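Local coordinates for protein aromatic-amino-acid:2-oxoglutarate transaminase (Candida albicans, PDB 6HND) that probably transfers amino groups from aromatic amino acids, and perhaps 2-aminoadipate, to 2-oxo acids with the help of pyridoxal 5'-phosphate, at residues F189-F194 / G250-G255; A243-A248 / I278-Y283; A435-T440 / R490-L495. One frame throughout, in Å; residues are numbered along the deposited sequence.

Contact 1: residues F189-F194 / G250-G255; sequences FTFSPF and GQNPTG. With PLP (pyridoxal-5'-phosphate), chain E.
Q251 reaches the backbone of F189 with its amide: NE2 donates to F189 O at 2.7 Å. The bond is somewhat bent, with 145° at the hydrogen, and the donor is tilted out of the carbonyl plane. Beside it, CB of F189 packs on the ring of P253, 3.4 Å from P253 CD. P253 follows a cis peptide bond. The ring of F191 and the amide of N252 meet more loosely, CD1 to ND2 at 3.8 Å, with their planes 46° apart.

Both of these side chains bind the cofactor. The F191 ring lies over one face of the pyridine, with CE2 3.4 Å from PLP C6. P193 CD sits over the opposite face of the F191 ring. CG of F191 stands anti to the backbone N (chi1 -177°), which lays the ring along the cofactor. N252 ND2 donates to the phenolic oxygen, PLP O3, at 3.2 Å.

A second shell sets these groups. Q251 OE1 accepts two bonds, from T254 OG1 at 2.7 Å and from T254 N at 2.9 Å, and so fixes which way the amide is turned. NE2 also bonds to E187. N252 OD1 takes a bond from R490, leaving ND2 directed at the cofactor. The contact therefore joins ring stacking with an N-H donor to O3, which would probably stabilise negative charge on that oxygen.

Contact 2: residues A243-A248 / I278-Y283; sequences ALYTIA and IEDDPY. With PLP (pyridoxal-5'-phosphate), chain E.
Y245 and I278 pair in parallel strands, 243-246 and 276-280, of the large mixed sheet. With helix 260-272 between them the strands form a beta-alpha-beta unit of the PLP-dependent aminotransferase fold. Backbone bonds run from I278 N to L244 O, from T246 N to I278 O and from D280 N to T246 O.

The side chain of D280 leaves the strand for the cofactor. Its CB lies at the edge of the Y245 ring, 3.5 Å from CE1. CG is anti to the backbone N (chi1 -175°), and this carries the carboxylate out toward the pyridine. OD1 stays 3.7 Å from PLP N1. OD2 comes within 2.7 Å of PLP N1 and also accepts from Y245 OH at 2.8 Å, through its anti lone pair. The carboxylate and the tyrosine ring are nearly coplanar, 26° apart. An acid this close to N1 would be expected to favour a protonated pyridine, as in related aminotransferases.

F194 stacks on the Y245 ring. I247 packs on the cofactor's methyl group, CG2 to PLP C2A at 3.7 Å. P282 CG is also 3.7 Å from PLP C2. At the far end of the segment, Y283 OH shares a hydrogen bond of 3.1 Å with PLP O3.

Contact 3: residues A435-T440 / R490-L495; sequences AGMFVT and RLCYAL
Strands 438-440 and 490-492 run antiparallel at 150°, and V439 and L491 form a hydrogen-bonded pair, V439 N to L491 O and L491 N to V439 O, both 2.8 Å. F438 faces C492 in a non-hydrogen-bonded pair.

The guanidinium of R490 lies flat on the F438 ring. The planes are 9° apart, and R490 CZ is 4.0 Å from the ring centroid, an off-centre cation-pi contact. R490 CD passes over the ring, 3.8 Å from the centroid; the bend at chi3 (76°) beyond it turns the guanidinium flat onto the same face. NH2 bonds to the carbonyl of S42 of the second subunit. M437 CG covers the opposite face of the F438 ring. The sulfurs M437 SD and C492 SG are 4.0 Å apart, and M437 CE ends on A494 CB at 3.8 Å.

These strands are the central pair of the four-stranded antiparallel sheet, order 428-430, 438-443, 488-492, 470-471. Before F438 and after C492 the chains are loop.

V439 and L491 point to the other face of the sheet. V439 CG2 meets the edge of the Y493 ring, 3.5 Å from CE2. M437 O sits over a face of that ring. Y493 OH makes a weak bond to G436 O at 2.9 Å.

All three contacts are buried. Contact 2 lies nearest the centre of the chain and pairs two strands of the large mixed sheet. Contact 1 is built mainly of loops beyond that sheet, and contact 3 belongs to the smaller antiparallel sheet, where the second subunit also packs. Contacts 1 and 2 share the cofactor. N252 ties contact 1 to contact 3, and T254 O bonds to T440 OG1 between the same two. Contacts 2 and 3 meet by packing of Y283 on 436-438. The chemistry differs in kind: parallel strand pairing in contact 2, loop side chains bonding to backbone and cofactor in contact 1, and antiparallel pairing with aromatic and subunit packing in contact 3.

Contact 1: residues F189-F194 / G250-G255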
loop_
_atom_site.group_PDB
_atom_site.type_symbol
_atom_site.label_atom_id
_atom_site.label_comp_id
_atom_site.label_asym_id
_atom_site.label_seq_id
_atom_site.Cartn_x
_atom_site.Cartn_y
_atom_site.Cartn_z
ATOM N N PHE B 189 -10.527 -25.529 1.608
ATOM C CA PHE B 189 -11.280 -24.380 1.032
ATOM C C PHE B 189 -10.856 -23.152 1.822
ATOM O O PHE B 189 -10.892 -23.215 3.093
ATOM C CB PHE B 189 -12.798 -24.574 1.061
ATOM C CG PHE B 189 -13.221 -25.849 0.381
ATOM C CD1 PHE B 189 -13.398 -25.895 -0.991
ATOM C CD2 PHE B 189 -13.402 -27.011 1.114
ATOM C CE1 PHE B 189 -13.742 -27.073 -1.623
ATOM C CE2 PHE B 189 -13.730 -28.194 0.472
ATOM C CZ PHE B 189 -13.886 -28.224 -0.892
ATOM N N THR B 190 -10.435 -22.108 1.112
ATOM C CA THR B 190 -9.764 -20.956 1.743
ATOM C C THR B 190 -10.055 -19.660 0.971
ATOM O O THR B 190 -10.773 -19.679 -0.074
ATOM C CB THR B 190 -8.263 -21.251 1.874
ATOM O OG1 THR B 190 -7.663 -20.333 2.793
ATOM C CG2 THR B 190 -7.528 -21.160 0.559
ATOM N N PHE B 191 -9.545 -18.565 1.523
ATOM C CA PHE B 191 -9.367 -17.260 0.858
ATOM C C PHE B 191 -8.223 -17.415 -0.148
ATOM O O PHE B 191 -7.049 -17.239 0.210
ATOM C CB PHE B 191 -9.176 -16.185 1.929
ATOM C CG PHE B 191 -9.066 -14.792 1.381
ATOM C CD1 PHE B 191 -10.138 -14.220 0.727
ATOM C CD2 PHE B 191 -7.891 -14.071 1.500
ATOM C CE1 PHE B 191 -10.031 -12.944 0.204
ATOM C CE2 PHE B 191 -7.790 -12.793 0.976
ATOM C CZ PHE B 191 -8.866 -12.231 0.334
ATOM N N SER B 192 -8.599 -17.778 -1.374
ATOM C CA SER B 192 -7.744 -17.988 -2.583
ATOM C C SER B 192 -6.583 -16.998 -2.686
ATOM O O SER B 192 -5.470 -17.408 -2.983
ATOM C CB SER B 192 -8.583 -17.942 -3.847
ATOM O OG SER B 192 -9.361 -19.121 -3.946
ATOM N N PRO B 193 -6.767 -15.675 -2.523
ATOM C CA PRO B 193 -5.653 -14.770 -2.728
ATOM C C PRO B 193 -4.465 -15.102 -1.803
ATOM O O PRO B 193 -3.327 -14.885 -2.221
ATOM C CB PRO B 193 -6.297 -13.391 -2.519
ATOM C CG PRO B 193 -7.751 -13.612 -2.880
ATOM C CD PRO B 193 -8.023 -14.959 -2.261
ATOM N N PHE B 194 -4.714 -15.696 -0.631
ATOM C CA PHE B 194 -3.627 -16.125 0.286
ATOM C C PHE B 194 -2.546 -16.946 -0.451
ATOM O O PHE B 194 -1.318 -16.797 -0.181
ATOM C CB PHE B 194 -4.167 -16.940 1.452
ATOM C CG PHE B 194 -3.065 -17.325 2.382
ATOM C CD1 PHE B 194 -2.574 -16.402 3.272
ATOM C CD2 PHE B 194 -2.442 -18.551 2.270
ATOM C CE1 PHE B 194 -1.485 -16.701 4.068
ATOM C CE2 PHE B 194 -1.353 -18.853 3.080
ATOM C CZ PHE B 194 -0.878 -17.927 3.978
ATOM N N GLY B 250 -15.889 -17.854 11.365
ATOM C CA GLY B 250 -16.563 -17.527 10.085
ATOM C C GLY B 250 -15.666 -17.868 8.902
ATOM O O GLY B 250 -15.456 -17.012 8.055
ATOM N N GLN B 251 -15.114 -19.084 8.906
ATOM C CA GLN B 251 -14.179 -19.607 7.886
ATOM C C GLN B 251 -14.680 -19.175 6.505
ATOM O O GLN B 251 -15.853 -19.348 6.237
ATOM C CB GLN B 251 -14.054 -21.131 8.029
ATOM C CG GLN B 251 -12.753 -21.741 7.488
ATOM C CD GLN B 251 -12.782 -21.992 6.007
ATOM O OE1 GLN B 251 -13.853 -22.158 5.441
ATOM N NE2 GLN B 251 -11.608 -22.022 5.375
ATOM N N ASN B 252 -13.812 -18.605 5.677
ATOM C CA ASN B 252 -14.121 -18.310 4.259
ATOM C C ASN B 252 -13.571 -19.439 3.393
ATOM O O ASN B 252 -12.365 -19.571 3.284
ATOM C CB ASN B 252 -13.577 -16.953 3.864
ATOM C CG ASN B 252 -13.904 -16.609 2.436
ATOM O OD1 ASN B 252 -14.545 -17.418 1.771
ATOM N ND2 ASN B 252 -13.471 -15.441 1.972
ATOM N N PRO B 253 -14.397 -20.265 2.705
ATOM C CA PRO B 253 -15.831 -20.014 2.526
ATOM C C PRO B 253 -16.857 -20.622 3.484
ATOM O O PRO B 253 -17.953 -20.189 3.440
ATOM C CB PRO B 253 -16.080 -20.708 1.173
ATOM C CG PRO B 253 -15.190 -21.938 1.241
ATOM C CD PRO B 253 -13.945 -21.450 1.954
ATOM N N THR B 254 -16.504 -21.621 4.287
ATOM C CA THR B 254 -17.465 -22.626 4.822
ATOM C C THR B 254 -18.375 -22.040 5.901
ATOM O O THR B 254 -19.393 -22.651 6.152
ATOM C CB THR B 254 -16.771 -23.900 5.318
ATOM O OG1 THR B 254 -15.927 -23.588 6.426
ATOM C CG2 THR B 254 -15.975 -24.575 4.222
ATOM N N GLY B 255 -17.997 -20.934 6.542
ATOM C CA GLY B 255 -18.761 -20.280 7.627
ATOM C C GLY B 255 -18.530 -20.914 8.992
ATOM O O GLY B 255 -19.101 -20.402 9.947
HETATM N N1 PLP E . -9.461 -12.889 4.399
HETATM C C2 PLP E . -10.731 -13.274 4.406
HETATM C C2A PLP E . -11.039 -14.583 5.047
HETATM C C3 PLP E . -11.746 -12.445 3.854
HETATM O O3 PLP E . -13.046 -12.869 3.883
HETATM C C4 PLP E . -11.392 -11.199 3.271
HETATM C C4A PLP E . -12.459 -10.293 2.785
HETATM C C5 PLP E . -10.032 -10.823 3.298
HETATM C C6 PLP E . -9.130 -11.701 3.848
HETATM C C5A PLP E . -9.507 -9.577 2.632
HETATM O O4P PLP E . -9.769 -8.335 3.338
HETATM P P PLP E . -9.151 -6.946 2.774
HETATM O O1P PLP E . -7.779 -7.270 2.196
HETATM O O2P PLP E . -9.170 -6.085 4.035
HETATM O O3P PLP E . -10.092 -6.457 1.721
#

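Contact 2: residues A243-A248 / I278-Y283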
loop_
_atom_site.group_PDB
_atom_site.type_symbol
_atom_site.label_atom_id
_atom_site.label_comp_id
_atom_site.label_asym_id
_atom_site.label_seq_id
_atom_site.Cartn_x
_atom_site.Cartn_y
_atom_site.Cartn_z
ATOM N N ALA B 243 4.037 -23.405 9.098
ATOM C CA ALA B 243 2.917 -22.575 9.601
ATOM C C ALA B 243 1.554 -23.171 9.241
ATOM O O ALA B 243 1.487 -24.111 8.449
ATOM C CB ALA B 243 3.058 -21.162 9.071
ATOM N N LEU B 244 0.508 -22.671 9.897
ATOM C CA LEU B 244 -0.912 -22.954 9.571
ATOM C C LEU B 244 -1.618 -21.614 9.376
ATOM O O LEU B 244 -1.454 -20.726 10.236
ATOM C CB LEU B 244 -1.559 -23.778 10.691
ATOM C CG LEU B 244 -3.084 -23.840 10.656
ATOM C CD1 LEU B 244 -3.554 -24.827 9.585
ATOM C CD2 LEU B 244 -3.632 -24.207 12.028
ATOM N N TYR B 245 -2.314 -21.469 8.251
ATOM C CA TYR B 245 -3.203 -20.324 7.937
ATOM C C TYR B 245 -4.621 -20.811 8.196
ATOM O O TYR B 245 -5.033 -21.700 7.482
ATOM C CB TYR B 245 -3.022 -19.869 6.485
ATOM C CG TYR B 245 -4.076 -18.910 5.986
ATOM C CD1 TYR B 245 -4.408 -17.794 6.722
ATOM C CD2 TYR B 245 -4.743 -19.123 4.785
ATOM C CE1 TYR B 245 -5.360 -16.890 6.281
ATOM C CE2 TYR B 245 -5.702 -18.234 4.326
ATOM C CZ TYR B 245 -6.010 -17.114 5.084
ATOM O OH TYR B 245 -6.932 -16.208 4.681
ATOM N N THR B 246 -5.303 -20.260 9.194
ATOM C CA THR B 246 -6.690 -20.631 9.557
ATOM C C THR B 246 -7.541 -19.364 9.704
ATOM O O THR B 246 -7.156 -18.444 10.412
ATOM C CB THR B 246 -6.706 -21.509 10.819
ATOM O OG1 THR B 246 -8.056 -21.737 11.228
ATOM C CG2 THR B 246 -5.911 -20.905 11.953
ATOM N N ILE B 247 -8.684 -19.365 9.038
ATOM C CA ILE B 247 -9.777 -18.382 9.205
ATOM C C ILE B 247 -10.730 -19.011 10.231
ATOM O O ILE B 247 -11.758 -19.638 9.822
ATOM C CB ILE B 247 -10.403 -18.090 7.821
ATOM C CG1 ILE B 247 -9.328 -17.797 6.773
ATOM C CG2 ILE B 247 -11.422 -16.956 7.915
ATOM C CD1 ILE B 247 -9.731 -18.094 5.352
ATOM N N ALA B 248 -10.371 -18.930 11.517
ATOM C CA ALA B 248 -10.853 -19.867 12.564
ATOM C C ALA B 248 -12.320 -19.571 12.845
ATOM O O ALA B 248 -13.092 -20.538 13.058
ATOM C CB ALA B 248 -10.009 -19.813 13.827
ATOM N N ILE B 278 -0.960 -18.317 11.519
ATOM C CA ILE B 278 -1.529 -17.071 10.925
ATOM C C ILE B 278 -3.051 -17.169 11.119
ATOM O O ILE B 278 -3.686 -18.067 10.533
ATOM C CB ILE B 278 -1.087 -16.903 9.459
ATOM C CG1 ILE B 278 0.434 -16.850 9.328
ATOM C CG2 ILE B 278 -1.726 -15.670 8.837
ATOM C CD1 ILE B 278 0.952 -17.132 7.934
ATOM N N GLU B 279 -3.589 -16.294 11.959
ATOM C CA GLU B 279 -5.027 -16.185 12.272
ATOM C C GLU B 279 -5.576 -15.008 11.472
ATOM O O GLU B 279 -5.094 -13.855 11.664
ATOM C CB GLU B 279 -5.256 -15.981 13.778
ATOM C CG GLU B 279 -6.730 -15.849 14.158
ATOM C CD GLU B 279 -6.975 -15.605 15.659
ATOM O OE1 GLU B 279 -6.546 -14.543 16.178
ATOM O OE2 GLU B 279 -7.627 -16.455 16.305
ATOM N N ASP B 280 -6.521 -15.280 10.591
ATOM C CA ASP B 280 -7.206 -14.231 9.803
ATOM C C ASP B 280 -8.602 -14.113 10.411
ATOM O O ASP B 280 -9.227 -15.146 10.542
ATOM C CB ASP B 280 -7.141 -14.596 8.315
ATOM C CG ASP B 280 -7.685 -13.572 7.327
ATOM O OD1 ASP B 280 -8.069 -12.451 7.748
ATOM O OD2 ASP B 280 -7.700 -13.912 6.127
ATOM N N ASP B 281 -9.025 -12.914 10.816
ATOM C CA ASP B 281 -10.341 -12.678 11.450
ATOM C C ASP B 281 -10.936 -11.359 10.958
ATOM O O ASP B 281 -11.070 -10.409 11.712
ATOM C CB ASP B 281 -10.230 -12.696 12.983
ATOM C CG ASP B 281 -11.596 -12.853 13.631
ATOM O OD1 ASP B 281 -12.368 -13.705 13.115
ATOM O OD2 ASP B 281 -11.895 -12.100 14.607
ATOM N N PRO B 282 -11.374 -11.275 9.683
ATOM C CA PRO B 282 -12.047 -10.079 9.184
ATOM C C PRO B 282 -13.478 -9.801 9.689
ATOM O O PRO B 282 -13.862 -8.653 9.659
ATOM C CB PRO B 282 -12.023 -10.296 7.670
ATOM C CG PRO B 282 -12.009 -11.802 7.521
ATOM C CD PRO B 282 -11.179 -12.313 8.669
ATOM N N TYR B 283 -14.216 -10.782 10.200
ATOM C CA TYR B 283 -15.630 -10.567 10.645
ATOM C C TYR B 283 -16.016 -11.470 11.828
ATOM O O TYR B 283 -17.230 -11.686 12.014
ATOM C CB TYR B 283 -16.601 -10.791 9.475
ATOM C CG TYR B 283 -16.093 -11.827 8.511
ATOM C CD1 TYR B 283 -15.658 -13.040 8.997
ATOM C CD2 TYR B 283 -15.961 -11.563 7.157
ATOM C CE1 TYR B 283 -15.113 -13.983 8.155
ATOM C CE2 TYR B 283 -15.390 -12.490 6.302
ATOM C CZ TYR B 283 -14.954 -13.701 6.815
ATOM O OH TYR B 283 -14.412 -14.680 6.036
HETATM N N1 PLP E . -9.461 -12.889 4.399
HETATM C C2 PLP E . -10.731 -13.274 4.406
HETATM C C2A PLP E . -11.039 -14.583 5.047
HETATM C C3 PLP E . -11.746 -12.445 3.854
HETATM O O3 PLP E . -13.046 -12.869 3.883
HETATM C C4 PLP E . -11.392 -11.199 3.271
HETATM C C4A PLP E . -12.459 -10.293 2.785
HETATM C C5 PLP E . -10.032 -10.823 3.298
HETATM C C6 PLP E . -9.130 -11.701 3.848
HETATM C C5A PLP E . -9.507 -9.577 2.632
HETATM O O4P PLP E . -9.769 -8.335 3.338
HETATM P P PLP E . -9.151 -6.946 2.774
HETATM O O1P PLP E . -7.779 -7.270 2.196
HETATM O O2P PLP E . -9.170 -6.085 4.035
HETATM O O3P PLP E . -10.092 -6.457 1.721
#

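Contact 3: residues A435-T440 / R490-L495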
loop_
_atom_site.group_PDB
_atom_site.type_symbol
_atom_site.label_atom_id
_atom_site.label_comp_id
_atom_site.label_asym_id
_atom_site.label_seq_id
_atom_site.Cartn_x
_atom_site.Cartn_y
_atom_site.Cartn_z
ATOM N N ALA B 435 -20.737 -16.955 12.633
ATOM C CA ALA B 435 -20.217 -15.577 12.478
ATOM C C ALA B 435 -20.062 -15.217 11.012
ATOM O O ALA B 435 -19.970 -16.143 10.182
ATOM C CB ALA B 435 -18.914 -15.433 13.220
ATOM N N GLY B 436 -20.069 -13.912 10.733
ATOM C CA GLY B 436 -19.623 -13.318 9.456
ATOM C C GLY B 436 -20.737 -13.163 8.432
ATOM O O GLY B 436 -21.871 -12.804 8.833
ATOM N N MET B 437 -20.410 -13.388 7.155
ATOM C CA MET B 437 -21.252 -12.985 6.002
ATOM C C MET B 437 -21.448 -14.140 5.004
ATOM O O MET B 437 -22.089 -13.886 3.940
ATOM C CB MET B 437 -20.651 -11.761 5.295
ATOM C CG MET B 437 -19.211 -11.942 4.796
ATOM S SD MET B 437 -18.580 -10.562 3.777
ATOM C CE MET B 437 -18.862 -9.173 4.870
ATOM N N PHE B 438 -20.959 -15.355 5.295
ATOM C CA PHE B 438 -20.961 -16.483 4.319
ATOM C C PHE B 438 -21.810 -17.666 4.823
ATOM O O PHE B 438 -21.827 -17.971 6.025
ATOM C CB PHE B 438 -19.534 -16.922 3.971
ATOM C CG PHE B 438 -18.693 -15.848 3.318
ATOM C CD1 PHE B 438 -19.147 -15.168 2.201
ATOM C CD2 PHE B 438 -17.432 -15.543 3.806
ATOM C CE1 PHE B 438 -18.383 -14.176 1.621
ATOM C CE2 PHE B 438 -16.673 -14.542 3.234
ATOM C CZ PHE B 438 -17.156 -13.849 2.152
ATOM N N VAL B 439 -22.518 -18.304 3.884
ATOM C CA VAL B 439 -23.297 -19.561 4.078
ATOM C C VAL B 439 -22.765 -20.636 3.135
ATOM O O VAL B 439 -22.728 -20.378 1.908
ATOM C CB VAL B 439 -24.787 -19.344 3.822
ATOM C CG1 VAL B 439 -25.547 -20.643 3.996
ATOM C CG2 VAL B 439 -25.369 -18.280 4.731
ATOM N N THR B 440 -22.402 -21.803 3.666
ATOM C CA THR B 440 -22.221 -23.033 2.857
ATOM C C THR B 440 -23.601 -23.588 2.464
ATOM O O THR B 440 -24.435 -23.951 3.360
ATOM C CB THR B 440 -21.382 -24.114 3.549
ATOM O OG1 THR B 440 -20.079 -23.590 3.773
ATOM C CG2 THR B 440 -21.248 -25.365 2.709
ATOM N N ARG B 490 -20.865 -21.115 -2.032
ATOM C CA ARG B 490 -20.760 -20.114 -0.949
ATOM C C ARG B 490 -21.753 -19.018 -1.282
ATOM O O ARG B 490 -21.704 -18.506 -2.429
ATOM C CB ARG B 490 -19.357 -19.505 -0.841
ATOM C CG ARG B 490 -19.189 -18.568 0.354
ATOM C CD ARG B 490 -17.908 -17.764 0.260
ATOM N NE ARG B 490 -18.052 -16.696 -0.706
ATOM C CZ ARG B 490 -17.115 -15.832 -1.028
ATOM N NH1 ARG B 490 -15.931 -15.891 -0.448
ATOM N NH2 ARG B 490 -17.359 -14.909 -1.938
ATOM N N LEU B 491 -22.542 -18.625 -0.291
ATOM C CA LEU B 491 -23.543 -17.537 -0.417
ATOM C C LEU B 491 -23.103 -16.400 0.481
ATOM O O LEU B 491 -22.653 -16.704 1.594
ATOM C CB LEU B 491 -24.916 -18.050 0.014
ATOM C CG LEU B 491 -25.331 -19.400 -0.575
ATOM C CD1 LEU B 491 -26.659 -19.823 0.023
ATOM C CD2 LEU B 491 -25.426 -19.317 -2.088
ATOM N N CYS B 492 -23.193 -15.166 -0.014
ATOM C CA CYS B 492 -22.937 -13.949 0.775
ATOM C C CYS B 492 -24.171 -13.038 0.772
ATOM O O CYS B 492 -24.610 -12.650 -0.328
ATOM C CB CYS B 492 -21.716 -13.204 0.257
ATOM S SG CYS B 492 -21.416 -11.701 1.218
ATOM N N TYR B 493 -24.665 -12.705 1.969
ATOM C CA TYR B 493 -25.877 -11.871 2.230
ATOM C C TYR B 493 -25.453 -10.463 2.678
ATOM O O TYR B 493 -26.245 -9.740 3.299
ATOM C CB TYR B 493 -26.781 -12.556 3.265
ATOM C CG TYR B 493 -26.041 -13.094 4.458
ATOM C CD1 TYR B 493 -25.696 -12.255 5.508
ATOM C CD2 TYR B 493 -25.612 -14.407 4.508
ATOM C CE1 TYR B 493 -24.984 -12.715 6.602
ATOM C CE2 TYR B 493 -24.934 -14.899 5.617
ATOM C CZ TYR B 493 -24.613 -14.046 6.657
ATOM O OH TYR B 493 -23.906 -14.492 7.721
ATOM N N ALA B 494 -24.210 -10.077 2.387
ATOM C CA ALA B 494 -23.653 -8.763 2.772
ATOM C C ALA B 494 -23.996 -7.727 1.700
ATOM O O ALA B 494 -24.111 -6.553 2.059
ATOM C CB ALA B 494 -22.156 -8.876 2.991
ATOM N N LEU B 495 -24.159 -8.139 0.442
ATOM C CA LEU B 495 -24.209 -7.200 -0.710
ATOM C C LEU B 495 -25.643 -6.672 -0.894
ATOM O O LEU B 495 -25.806 -5.494 -1.241
ATOM C CB LEU B 495 -23.680 -7.879 -1.986
ATOM C CG LEU B 495 -22.576 -7.118 -2.741
ATOM C CD1 LEU B 495 -22.493 -7.581 -4.178
ATOM C CD2 LEU B 495 -22.742 -5.589 -2.696
#